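Local coordinates for membrane-anchored mycosin mycp1 (Mycobacterium smegmatis, PDB 4KB5), which acts as a membrane-anchored subtilisin-like serine protease that cleaves EspB and may help regulate ESX-1 secretion and virulence, at residues T33-S38 / P305-G310; T65-D70 / Q175-S180; G102-A107 / L286-Y291; A107-R112 / S314-S319. All blocks are in the same frame, centred on the assembly; numbering follows the deposited sequence.

Contact 1: T33-S38 / P305-G310; sequences TVMPNS and PVPLNG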
loop_
_atom_site.group_PDB
_atom_site.type_symbol
_atom_site.label_atom_id
_atom_site.label_comp_id
_atom_site.label_asym_id
_atom_site.label_seq_id
_atom_site.Cartn_x
_atom_site.Cartn_y
_atom_site.Cartn_z
ATOM N N THR A 33 -12.295 5.831 16.211
ATOM C CA THR A 33 -13.186 5.523 17.323
ATOM C C THR A 33 -13.231 4.007 17.568
ATOM O O THR A 33 -12.361 3.271 17.081
ATOM C CB THR A 33 -14.588 6.172 17.118
ATOM O OG1 THR A 33 -15.417 5.903 18.253
ATOM C CG2 THR A 33 -15.284 5.663 15.862
ATOM N N VAL A 34 -14.210 3.541 18.346
ATOM C CA VAL A 34 -14.358 2.108 18.606
ATOM C C VAL A 34 -15.764 1.638 18.265
ATOM O O VAL A 34 -16.706 2.429 18.309
ATOM C CB VAL A 34 -13.989 1.727 20.063
ATOM C CG1 VAL A 34 -12.573 2.189 20.413
ATOM C CG2 VAL A 34 -14.997 2.298 21.053
ATOM N N MET A 35 -15.905 0.363 17.901
ATOM C CA MET A 35 -17.231 -0.246 17.713
ATOM C C MET A 35 -17.841 -0.613 19.072
ATOM O O MET A 35 -17.120 -0.995 20.003
ATOM C CB MET A 35 -17.174 -1.501 16.819
ATOM C CG MET A 35 -16.690 -1.274 15.384
ATOM S SD MET A 35 -17.781 -0.298 14.336
ATOM C CE MET A 35 -19.228 -1.354 14.234
ATOM N N PRO A 36 -19.172 -0.516 19.186
ATOM C CA PRO A 36 -19.851 -0.899 20.433
ATOM C C PRO A 36 -19.464 -2.300 20.920
ATOM O O PRO A 36 -19.346 -3.222 20.116
ATOM C CB PRO A 36 -21.327 -0.855 20.044
ATOM C CG PRO A 36 -21.385 0.197 18.981
ATOM C CD PRO A 36 -20.117 0.029 18.189
ATOM N N ASN A 37 -19.238 -2.430 22.227
ATOM C CA ASN A 37 -18.937 -3.717 22.884
ATOM C C ASN A 37 -17.620 -4.396 22.491
ATOM O O ASN A 37 -17.467 -5.602 22.701
ATOM C CB ASN A 37 -20.084 -4.731 22.713
ATOM C CG ASN A 37 -21.444 -4.134 22.991
ATOM O OD1 ASN A 37 -21.692 -3.587 24.062
ATOM N ND2 ASN A 37 -22.336 -4.240 22.019
ATOM N N SER A 38 -16.673 -3.644 21.942
ATOM C CA SER A 38 -15.376 -4.224 21.582
ATOM C C SER A 38 -14.638 -4.717 22.816
ATOM O O SER A 38 -14.689 -4.083 23.884
ATOM C CB SER A 38 -14.508 -3.199 20.849
ATOM O OG SER A 38 -15.164 -2.724 19.692
ATOM N N PRO A 305 -20.376 4.471 13.939
ATOM C CA PRO A 305 -18.999 4.056 13.650
ATOM C C PRO A 305 -18.913 3.002 12.545
ATOM O O PRO A 305 -19.688 2.043 12.534
ATOM C CB PRO A 305 -18.510 3.465 14.986
ATOM C CG PRO A 305 -19.546 3.827 15.999
ATOM C CD PRO A 305 -20.830 3.952 15.239
ATOM N N VAL A 306 -17.962 3.190 11.633
ATOM C CA VAL A 306 -17.741 2.271 10.515
ATOM C C VAL A 306 -16.453 1.482 10.775
ATOM O O VAL A 306 -15.432 2.077 11.106
ATOM C CB VAL A 306 -17.668 3.049 9.181
ATOM C CG1 VAL A 306 -17.312 2.133 8.016
ATOM C CG2 VAL A 306 -18.999 3.730 8.905
ATOM N N PRO A 307 -16.500 0.143 10.628
ATOM C CA PRO A 307 -15.321 -0.705 10.841
ATOM C C PRO A 307 -14.129 -0.297 9.966
ATOM O O PRO A 307 -14.319 0.291 8.904
ATOM C CB PRO A 307 -15.813 -2.108 10.441
ATOM C CG PRO A 307 -17.298 -2.048 10.557
ATOM C CD PRO A 307 -17.673 -0.644 10.191
ATOM N N LEU A 308 -12.915 -0.589 10.421
ATOM C CA LEU A 308 -11.719 -0.300 9.626
ATOM C C LEU A 308 -11.637 -1.289 8.460
ATOM O O LEU A 308 -11.414 -2.476 8.670
ATOM C CB LEU A 308 -10.454 -0.368 10.485
ATOM C CG LEU A 308 -10.342 0.565 11.700
ATOM C CD1 LEU A 308 -8.974 0.407 12.346
ATOM C CD2 LEU A 308 -10.596 2.023 11.335
ATOM N N ASN A 309 -11.873 -0.794 7.246
ATOM C CA ASN A 309 -11.794 -1.614 6.030
ATOM C C ASN A 309 -10.882 -0.947 5.008
ATOM O O ASN A 309 -10.814 0.278 4.957
ATOM C CB ASN A 309 -13.179 -1.785 5.393
ATOM C CG ASN A 309 -14.144 -2.589 6.254
ATOM O OD1 ASN A 309 -13.749 -3.437 7.057
ATOM N ND2 ASN A 309 -15.435 -2.329 6.077
ATOM N N GLY A 310 -10.190 -1.740 4.191
ATOM C CA GLY A 310 -9.544 -1.184 2.999
ATOM C C GLY A 310 -8.247 -1.837 2.568
ATOM O O GLY A 310 -7.543 -2.432 3.385
#
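Met35 and Pro305 carry the apolar part of this surface contact. The thioether bends twice, at chi2 (-67°) and again at chi3, and the curl brings SD across Pro305, 3.9 Å from its CB; the same sulfur then reaches Pro307 CD at 4.2 Å. A supple, unbranched methionine suits this step between two rigid rings. The methyl CG2 of Thr33 approaches Pro305 CB from another direction (4.0 Å), and Pro36 grazes the same ring with CD, 4.4 Å from Pro305 CG.

No polar group bonds across the contact: Pro305 O merely lies 3.5 Å from Met35 SD, and Val34 O 3.9 Å from Pro305 CG.

Hydrogen bonds instead shape the segment 33-38. A type II turn runs from Met35 to Ser38, with Pro36 fitting its second position and Asn37, a residue tolerant of positive phi (65°), its third. Ser38 OG donates to Met35 O at 2.6 Å, from above the carbonyl plane. Asn297 holds both ends of this piece through Met35 N and Ser38 OG, while strand 295-299 bonds by backbone to Thr33 and Val306.

With no hydrogen bond between the segments, their adhesion rests on the sulfur, the Thr33 methyl and prolyl carbons, and the polar fastening comes from strand 295-299. This is consistent with an N-terminal extension that wraps around the catalytic domain.

Contact 2: T65-D70 / Q175-S180; sequences TVAVID and QVINIS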
loop_
_atom_site.group_PDB
_atom_site.type_symbol
_atom_site.label_atom_id
_atom_site.label_comp_id
_atom_site.label_asym_id
_atom_site.label_seq_id
_atom_site.Cartn_x
_atom_site.Cartn_y
_atom_site.Cartn_z
ATOM N N THR A 65 13.788 -0.303 8.239
ATOM C CA THR A 65 13.053 0.955 8.184
ATOM C C THR A 65 11.956 0.870 7.142
ATOM O O THR A 65 12.210 0.522 5.990
ATOM C CB THR A 65 14.014 2.133 7.870
ATOM O OG1 THR A 65 14.962 2.253 8.936
ATOM C CG2 THR A 65 13.269 3.454 7.720
ATOM N N VAL A 66 10.731 1.166 7.559
ATOM C CA VAL A 66 9.584 1.152 6.672
ATOM C C VAL A 66 9.022 2.554 6.515
ATOM O O VAL A 66 8.704 3.227 7.515
ATOM C CB VAL A 66 8.467 0.213 7.194
ATOM C CG1 VAL A 66 7.303 0.148 6.204
ATOM C CG2 VAL A 66 9.029 -1.182 7.457
ATOM N N ALA A 67 8.910 2.991 5.261
ATOM C CA ALA A 67 8.275 4.251 4.945
ATOM C C ALA A 67 6.791 4.035 4.713
ATOM O O ALA A 67 6.367 3.132 3.965
ATOM C CB ALA A 67 8.926 4.889 3.723
ATOM N N VAL A 68 5.990 4.869 5.351
ATOM C CA VAL A 68 4.548 4.776 5.222
ATOM C C VAL A 68 4.106 5.990 4.430
ATOM O O VAL A 68 4.148 7.122 4.932
ATOM C CB VAL A 68 3.874 4.722 6.601
ATOM C CG1 VAL A 68 2.372 4.507 6.466
ATOM C CG2 VAL A 68 4.497 3.620 7.445
ATOM N N ILE A 69 3.713 5.765 3.178
ATOM C CA ILE A 69 3.257 6.867 2.321
ATOM C C ILE A 69 1.735 6.864 2.330
ATOM O O ILE A 69 1.086 5.992 1.735
ATOM C CB ILE A 69 3.887 6.815 0.901
ATOM C CG1 ILE A 69 5.424 6.883 1.006
ATOM C CG2 ILE A 69 3.358 7.956 0.040
ATOM C CD1 ILE A 69 6.173 6.854 -0.323
ATOM N N ASP A 70 1.161 7.825 3.050
ATOM C CA ASP A 70 -0.251 7.739 3.443
ATOM C C ASP A 70 -0.742 9.143 3.835
ATOM O O ASP A 70 -0.323 10.136 3.224
ATOM C CB ASP A 70 -0.361 6.760 4.635
ATOM C CG ASP A 70 -1.729 6.088 4.748
ATOM O OD1 ASP A 70 -2.758 6.791 4.882
ATOM O OD2 ASP A 70 -1.772 4.835 4.741
ATOM N N GLN A 175 13.820 0.689 3.505
ATOM C CA GLN A 175 13.994 -0.618 2.865
ATOM C C GLN A 175 12.677 -1.234 2.393
ATOM O O GLN A 175 12.662 -2.136 1.545
ATOM C CB GLN A 175 14.706 -1.550 3.826
ATOM C CG GLN A 175 16.142 -1.134 4.068
ATOM C CD GLN A 175 16.568 -1.363 5.492
ATOM O OE1 GLN A 175 15.910 -0.916 6.428
ATOM N NE2 GLN A 175 17.680 -2.065 5.668
ATOM N N VAL A 176 11.578 -0.754 2.972
ATOM C CA VAL A 176 10.222 -1.149 2.603
ATOM C C VAL A 176 9.423 0.139 2.526
ATOM O O VAL A 176 9.555 1.024 3.385
ATOM C CB VAL A 176 9.577 -2.084 3.661
ATOM C CG1 VAL A 176 8.168 -2.504 3.234
ATOM C CG2 VAL A 176 10.452 -3.310 3.917
ATOM N N ILE A 177 8.605 0.257 1.497
ATOM C CA ILE A 177 7.804 1.454 1.305
ATOM C C ILE A 177 6.376 1.012 1.031
ATOM O O ILE A 177 6.126 0.308 0.048
ATOM C CB ILE A 177 8.329 2.277 0.105
ATOM C CG1 ILE A 177 9.789 2.707 0.330
ATOM C CG2 ILE A 177 7.414 3.449 -0.201
ATOM C CD1 ILE A 177 10.466 3.255 -0.915
ATOM N N ASN A 178 5.459 1.401 1.912
ATOM C CA ASN A 178 4.033 1.086 1.766
ATOM C C ASN A 178 3.336 2.267 1.130
ATOM O O ASN A 178 3.452 3.394 1.625
ATOM C CB ASN A 178 3.406 0.763 3.151
ATOM C CG ASN A 178 2.030 0.104 3.042
ATOM O OD1 ASN A 178 0.993 0.765 3.133
ATOM N ND2 ASN A 178 2.019 -1.202 2.838
ATOM N N ILE A 179 2.606 2.036 0.041
ATOM C CA ILE A 179 1.903 3.112 -0.634
ATOM C C ILE A 179 0.391 2.896 -0.578
ATOM O O ILE A 179 -0.135 1.915 -1.142
ATOM C CB ILE A 179 2.366 3.282 -2.105
ATOM C CG1 ILE A 179 3.846 3.670 -2.169
ATOM C CG2 ILE A 179 1.481 4.276 -2.842
ATOM C CD1 ILE A 179 4.413 3.765 -3.575
ATOM N N SER A 180 -0.307 3.815 0.095
ATOM C CA SER A 180 -1.753 3.687 0.277
ATOM C C SER A 180 -2.522 4.227 -0.914
ATOM O O SER A 180 -3.647 3.788 -1.193
ATOM C CB SER A 180 -2.212 4.400 1.564
ATOM O OG SER A 180 -2.200 5.810 1.397
HETATM O O HOH W 1 17.011 0.543 8.720
HETATM O O HOH W 2 0.598 3.512 3.342
#
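Gln175 reaches Thr65 through an unusual torsion: its chain turns at chi2 (143°), away from a staggered value, and OE1 accepts Thr65 N at 2.9 Å. At the other end Ser180 sets OG between its backbone N and carbonyl carbon (chi1 74°), next to Asp70, whose OD2 lies 3.2 Å from Ser180 CB.

Between these ends two parallel strands are stitched by backbone bonds. Ala67 N donates to Val176 O, Asn178 N to Ala67 O and Ile69 N to Asn178 O, each at 2.8 Å; Ser180 N completes the ladder on Ile69 O at 3.1 Å. Ser180 OG adds a weak bond to that same oxygen, and a water also lies beside it, next to Asn178 OD1.

Val66 and Val176 lie side by side, CG2 of the first 3.9 Å from CB of the second, on the face covered by helices 102-110 and 311-328. On the reverse face Ile69 CD1 meets Ile177 CG2 at 3.6 Å, under helix 154-171. Beta-branched residues suit both the strand and these apolar layers. Asn178 is the polar exception; its ND2 faces Ser319 OG, modelled too close to be trusted as a bond length.

The dense backbone bonding fixes the strand end bearing Asp70, inferred to belong to the catalytic triad. Its OD1 bonds His101 ND1 and its OD2 bonds Thr105 OG1, so both carboxylate oxygens are held in orientation.

Contact 3: G102-A107 / L286-Y291; sequences GTMTAA and LTSLGY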
loop_
_atom_site.group_PDB
_atom_site.type_symbol
_atom_site.label_atom_id
_atom_site.label_comp_id
_atom_site.label_asym_id
_atom_site.label_seq_id
_atom_site.Cartn_x
_atom_site.Cartn_y
_atom_site.Cartn_z
ATOM N N GLY A 102 -3.526 7.097 8.107
ATOM C CA GLY A 102 -2.107 6.759 8.117
ATOM C C GLY A 102 -1.610 6.222 9.448
ATOM O O GLY A 102 -0.741 5.347 9.483
ATOM N N THR A 103 -2.165 6.739 10.545
ATOM C CA THR A 103 -1.770 6.293 11.881
ATOM C C THR A 103 -2.061 4.800 12.074
ATOM O O THR A 103 -1.234 4.070 12.601
ATOM C CB THR A 103 -2.485 7.110 13.002
ATOM O OG1 THR A 103 -2.230 8.510 12.826
ATOM C CG2 THR A 103 -1.984 6.693 14.370
ATOM N N MET A 104 -3.238 4.374 11.654
ATOM C CA MET A 104 -3.649 2.966 11.732
ATOM C C MET A 104 -2.890 2.059 10.749
ATOM O O MET A 104 -2.637 0.876 11.050
ATOM C CB MET A 104 -5.159 2.847 11.503
ATOM C CG MET A 104 -5.995 3.335 12.693
ATOM S SD MET A 104 -6.700 4.980 12.456
ATOM C CE MET A 104 -8.161 4.572 11.513
ATOM N N THR A 105 -2.523 2.614 9.590
ATOM C CA THR A 105 -1.692 1.895 8.607
ATOM C C THR A 105 -0.345 1.558 9.230
ATOM O O THR A 105 0.097 0.404 9.184
ATOM C CB THR A 105 -1.478 2.722 7.321
ATOM O OG1 THR A 105 -2.752 3.093 6.778
ATOM C CG2 THR A 105 -0.725 1.908 6.273
ATOM N N ALA A 106 0.287 2.573 9.828
ATOM C CA ALA A 106 1.584 2.441 10.504
ATOM C C ALA A 106 1.549 1.461 11.673
ATOM O O ALA A 106 2.513 0.732 11.912
ATOM C CB ALA A 106 2.073 3.816 10.988
ATOM N N ALA A 107 0.444 1.462 12.416
ATOM C CA ALA A 107 0.309 0.588 13.586
ATOM C C ALA A 107 0.168 -0.871 13.148
ATOM O O ALA A 107 0.733 -1.755 13.781
ATOM C CB ALA A 107 -0.881 1.006 14.449
ATOM N N LEU A 286 -10.937 -4.588 10.819
ATOM C CA LEU A 286 -9.625 -4.695 11.456
ATOM C C LEU A 286 -9.568 -3.939 12.764
ATOM O O LEU A 286 -10.413 -3.087 13.040
ATOM C CB LEU A 286 -8.520 -4.178 10.525
ATOM C CG LEU A 286 -8.486 -4.816 9.131
ATOM C CD1 LEU A 286 -7.413 -4.121 8.312
ATOM C CD2 LEU A 286 -8.229 -6.308 9.244
ATOM N N THR A 287 -8.553 -4.272 13.556
ATOM C CA THR A 287 -8.177 -3.501 14.728
ATOM C C THR A 287 -6.821 -2.854 14.471
ATOM O O THR A 287 -5.914 -3.490 13.928
ATOM C CB THR A 287 -8.090 -4.402 15.974
ATOM O OG1 THR A 287 -9.363 -5.013 16.180
ATOM C CG2 THR A 287 -7.717 -3.597 17.242
ATOM N N SER A 288 -6.693 -1.602 14.897
ATOM C CA SER A 288 -5.436 -0.870 14.818
ATOM C C SER A 288 -5.373 0.138 15.963
ATOM O O SER A 288 -6.284 0.215 16.787
ATOM C CB SER A 288 -5.394 -0.008 13.556
ATOM O OG SER A 288 -4.059 0.248 13.156
ATOM N N LEU A 289 -4.291 0.908 16.005
ATOM C CA LEU A 289 -4.013 1.828 17.115
ATOM C C LEU A 289 -4.295 3.251 16.691
ATOM O O LEU A 289 -4.090 3.608 15.523
ATOM C CB LEU A 289 -2.556 1.718 17.593
ATOM C CG LEU A 289 -2.065 0.376 18.136
ATOM C CD1 LEU A 289 -0.625 0.493 18.626
ATOM C CD2 LEU A 289 -2.970 -0.192 19.234
ATOM N N GLY A 290 -4.748 4.065 17.647
ATOM C CA GLY A 290 -5.180 5.432 17.367
ATOM C C GLY A 290 -4.111 6.455 17.668
ATOM O O GLY A 290 -2.922 6.113 17.797
ATOM N N TYR A 291 -4.537 7.714 17.803
ATOM C CA TYR A 291 -3.600 8.830 17.984
ATOM C C TYR A 291 -2.799 8.780 19.280
ATOM O O TYR A 291 -1.726 9.364 19.349
ATOM C CB TYR A 291 -4.300 10.181 17.856
ATOM C CG TYR A 291 -4.983 10.416 16.521
ATOM C CD1 TYR A 291 -5.972 11.396 16.387
ATOM C CD2 TYR A 291 -4.658 9.641 15.394
ATOM C CE1 TYR A 291 -6.603 11.618 15.172
ATOM C CE2 TYR A 291 -5.283 9.848 14.182
ATOM C CZ TYR A 291 -6.253 10.826 14.071
ATOM O OH TYR A 291 -6.852 11.027 12.853
#
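Ser288 grips the helix directly: its OG donates to Met104 O at 2.6 Å, in the carbonyl plane and on a lone pair, with a C=O...O angle of 108°. A first torsion of -155°, placing OG nearly opposite the backbone N, brings the hydroxyl there, and a small serine can come this near, its CB 3.5 Å from Met104 CG. Beside it Ala107 CB touches Leu289 CB at 3.6 Å; the bare methyl of alanine lets the strand lie close to the helix.

Further along, carbonyls face side-chain carbons. Leu289 O lies 3.4 Å from Met104 CG, and Gly290 O 3.6 Å from Thr103 CG2. Thr103 OG1 approaches the Tyr291 ring obliquely, 3.6 Å from CE2.

A second shell positions these groups. Thr103 OG1 is bonded to Asp97 OD1 and Asn74 N, whereas Tyr291 OH is bonded to Ala30 O, next in sequence to Cys29, whose disulfide to Cys98 tethers the N-terminal extension. Met104 continues past the strand to pack on Leu308, Thr299 and Phe313, its flexible thioether filling in among them.

One strong, well-directed bond thus joins the edge strand 288-289 to a buried helix carbonyl, and the remaining contacts are non-bonded packing, mostly of carbonyl oxygens and a hydroxyl against carbon. The helix begins right after His101, a presumed charge-relay residue, so this bond ties the small sheet to the helix's first turns.

Contact 4: A107-R112 / S314-S319; sequences AIIGGR and SAAYVS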
loop_
_atom_site.group_PDB
_atom_site.type_symbol
_atom_site.label_atom_id
_atom_site.label_comp_id
_atom_site.label_asym_id
_atom_site.label_seq_id
_atom_site.Cartn_x
_atom_site.Cartn_y
_atom_site.Cartn_z
ATOM N N ALA A 107 0.444 1.462 12.416
ATOM C CA ALA A 107 0.309 0.588 13.586
ATOM C C ALA A 107 0.168 -0.871 13.148
ATOM O O ALA A 107 0.733 -1.755 13.781
ATOM C CB ALA A 107 -0.881 1.006 14.449
ATOM N N ILE A 108 -0.562 -1.122 12.065
ATOM C CA ILE A 108 -0.601 -2.489 11.493
ATOM C C ILE A 108 0.810 -2.977 11.140
ATOM O O ILE A 108 1.180 -4.131 11.427
ATOM C CB ILE A 108 -1.598 -2.585 10.329
ATOM C CG1 ILE A 108 -3.013 -2.611 10.921
ATOM C CG2 ILE A 108 -1.368 -3.854 9.493
ATOM C CD1 ILE A 108 -4.107 -2.158 9.984
ATOM N N ILE A 109 1.622 -2.072 10.581
ATOM C CA ILE A 109 2.954 -2.439 10.142
ATOM C C ILE A 109 3.840 -2.695 11.349
ATOM O O ILE A 109 4.503 -3.730 11.426
ATOM C CB ILE A 109 3.585 -1.369 9.206
ATOM C CG1 ILE A 109 2.843 -1.305 7.867
ATOM C CG2 ILE A 109 5.075 -1.627 8.983
ATOM C CD1 ILE A 109 3.127 -0.038 7.070
ATOM N N GLY A 110 3.843 -1.757 12.295
ATOM C CA GLY A 110 4.861 -1.760 13.328
ATOM C C GLY A 110 4.419 -1.410 14.736
ATOM O O GLY A 110 5.263 -1.191 15.585
ATOM N N GLY A 111 3.108 -1.342 14.979
ATOM C CA GLY A 111 2.590 -1.047 16.320
ATOM C C GLY A 111 3.184 -1.948 17.391
ATOM O O GLY A 111 3.233 -3.174 17.224
ATOM N N ARG A 112 3.636 -1.345 18.492
ATOM C CA ARG A 112 4.237 -2.104 19.593
ATOM C C ARG A 112 3.143 -2.834 20.387
ATOM O O ARG A 112 1.978 -2.436 20.321
ATOM C CB ARG A 112 5.074 -1.190 20.498
ATOM C CG ARG A 112 6.496 -0.955 20.009
ATOM C CD ARG A 112 6.584 -0.228 18.652
ATOM N NE ARG A 112 7.984 0.081 18.351
ATOM C CZ ARG A 112 8.533 0.171 17.140
ATOM N NH1 ARG A 112 7.827 -0.019 16.028
ATOM N NH2 ARG A 112 9.819 0.469 17.049
ATOM N N SER A 314 -4.638 -3.890 4.022
ATOM C CA SER A 314 -4.110 -5.163 3.477
ATOM C C SER A 314 -2.645 -4.999 3.071
ATOM O O SER A 314 -1.785 -5.826 3.417
ATOM C CB SER A 314 -4.925 -5.597 2.262
ATOM O OG SER A 314 -6.291 -5.731 2.599
ATOM N N ALA A 315 -2.359 -3.908 2.351
ATOM C CA ALA A 315 -0.977 -3.581 1.965
ATOM C C ALA A 315 -0.071 -3.451 3.178
ATOM O O ALA A 315 1.053 -3.931 3.155
ATOM C CB ALA A 315 -0.940 -2.300 1.136
ATOM N N ALA A 316 -0.557 -2.801 4.247
ATOM C CA ALA A 316 0.212 -2.673 5.492
ATOM C C ALA A 316 0.649 -4.028 6.073
ATOM O O ALA A 316 1.800 -4.202 6.483
ATOM C CB ALA A 316 -0.560 -1.835 6.536
ATOM N N TYR A 317 -0.248 -5.010 6.100
ATOM C CA TYR A 317 0.153 -6.338 6.577
ATOM C C TYR A 317 1.310 -6.920 5.777
ATOM O O TYR A 317 2.243 -7.495 6.339
ATOM C CB TYR A 317 -1.031 -7.309 6.567
ATOM C CG TYR A 317 -1.912 -7.132 7.778
ATOM C CD1 TYR A 317 -1.438 -7.463 9.041
ATOM C CD2 TYR A 317 -3.201 -6.609 7.663
ATOM C CE1 TYR A 317 -2.221 -7.302 10.160
ATOM C CE2 TYR A 317 -3.997 -6.441 8.787
ATOM C CZ TYR A 317 -3.490 -6.795 10.022
ATOM O OH TYR A 317 -4.232 -6.628 11.147
ATOM N N VAL A 318 1.244 -6.741 4.461
ATOM C CA VAL A 318 2.263 -7.280 3.548
ATOM C C VAL A 318 3.583 -6.502 3.673
ATOM O O VAL A 318 4.679 -7.101 3.659
ATOM C CB VAL A 318 1.710 -7.332 2.096
ATOM C CG1 VAL A 318 2.748 -7.892 1.129
ATOM C CG2 VAL A 318 0.453 -8.192 2.048
ATOM N N SER A 319 3.487 -5.177 3.856
ATOM C CA SER A 319 4.686 -4.385 4.189
ATOM C C SER A 319 5.313 -4.854 5.479
ATOM O O SER A 319 6.536 -4.990 5.568
ATOM C CB SER A 319 4.374 -2.885 4.299
ATOM O OG SER A 319 4.022 -2.367 3.038
#
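Ile108 and Ile109, which face Ala316 of the neighbouring helix, ride on a turn closed by the bond from Gly111 N to Ala107 O, 2.7 Å long. Gly111 brings no side chain against that carbonyl and lets the chain leave the helix tightly. Just beyond, Arg112 folds back so that NH1 donates to Gly110 O at 2.9 Å, close to the guanidinium plane, while its NH2 bonds Val126 O; the long side chain ties the helix exit to the adjoining chain.

The contact itself is apolar. Ile108 stands its CG2 squarely over the Tyr317 ring, 3.4 Å from the centroid and only 4° off the ring normal, a CH-pi contact. Placing CG2 opposite the backbone N (chi1 -75° for CG1) sends this branch to the ring, and the same methyl meets Ala316 CB at 3.7 Å.

Ile109 meets the alanine methyl from another direction. Its CG1 lies 3.7 Å from Ala316 CB and 3.4 Å from Ala316 O, and its CD1 extends to Ser319 CB at 4.2 Å. Two branched isoleucines thus converge on one small alanine, and the small residue permits the helix backbones to draw near.

Such packing of the helix behind the histidine against the central helix whose first turn carries the presumed catalytic serine, both on one face of the parallel sheet, belongs to the subtilase fold.

Overall arrangement
Contacts 3 and 4 use successive parts of helix 102-110 and share Ala107, and their centres lie about 8 Å apart; Thr105 O packs on Ala316 CB at 3.5 Å between them. Contact 2 supplies the sheet beneath, its centre about 10 Å from that of contact 4, and touches contact 3 where Asp70 OD1 lies 3.3 Å from Gly102 CA. Strand 65-70, the helix following His101 and the helix that carries Ser312 thus bring the presumed triad together. Contact 1 is peripheral, its centre about 24 Å from that of contact 2, yet it reaches inward: Leu308 CD2 lies 3.5 Å from Met104 CE of contact 3, and segment 305-310 runs into the serine helix of contact 4.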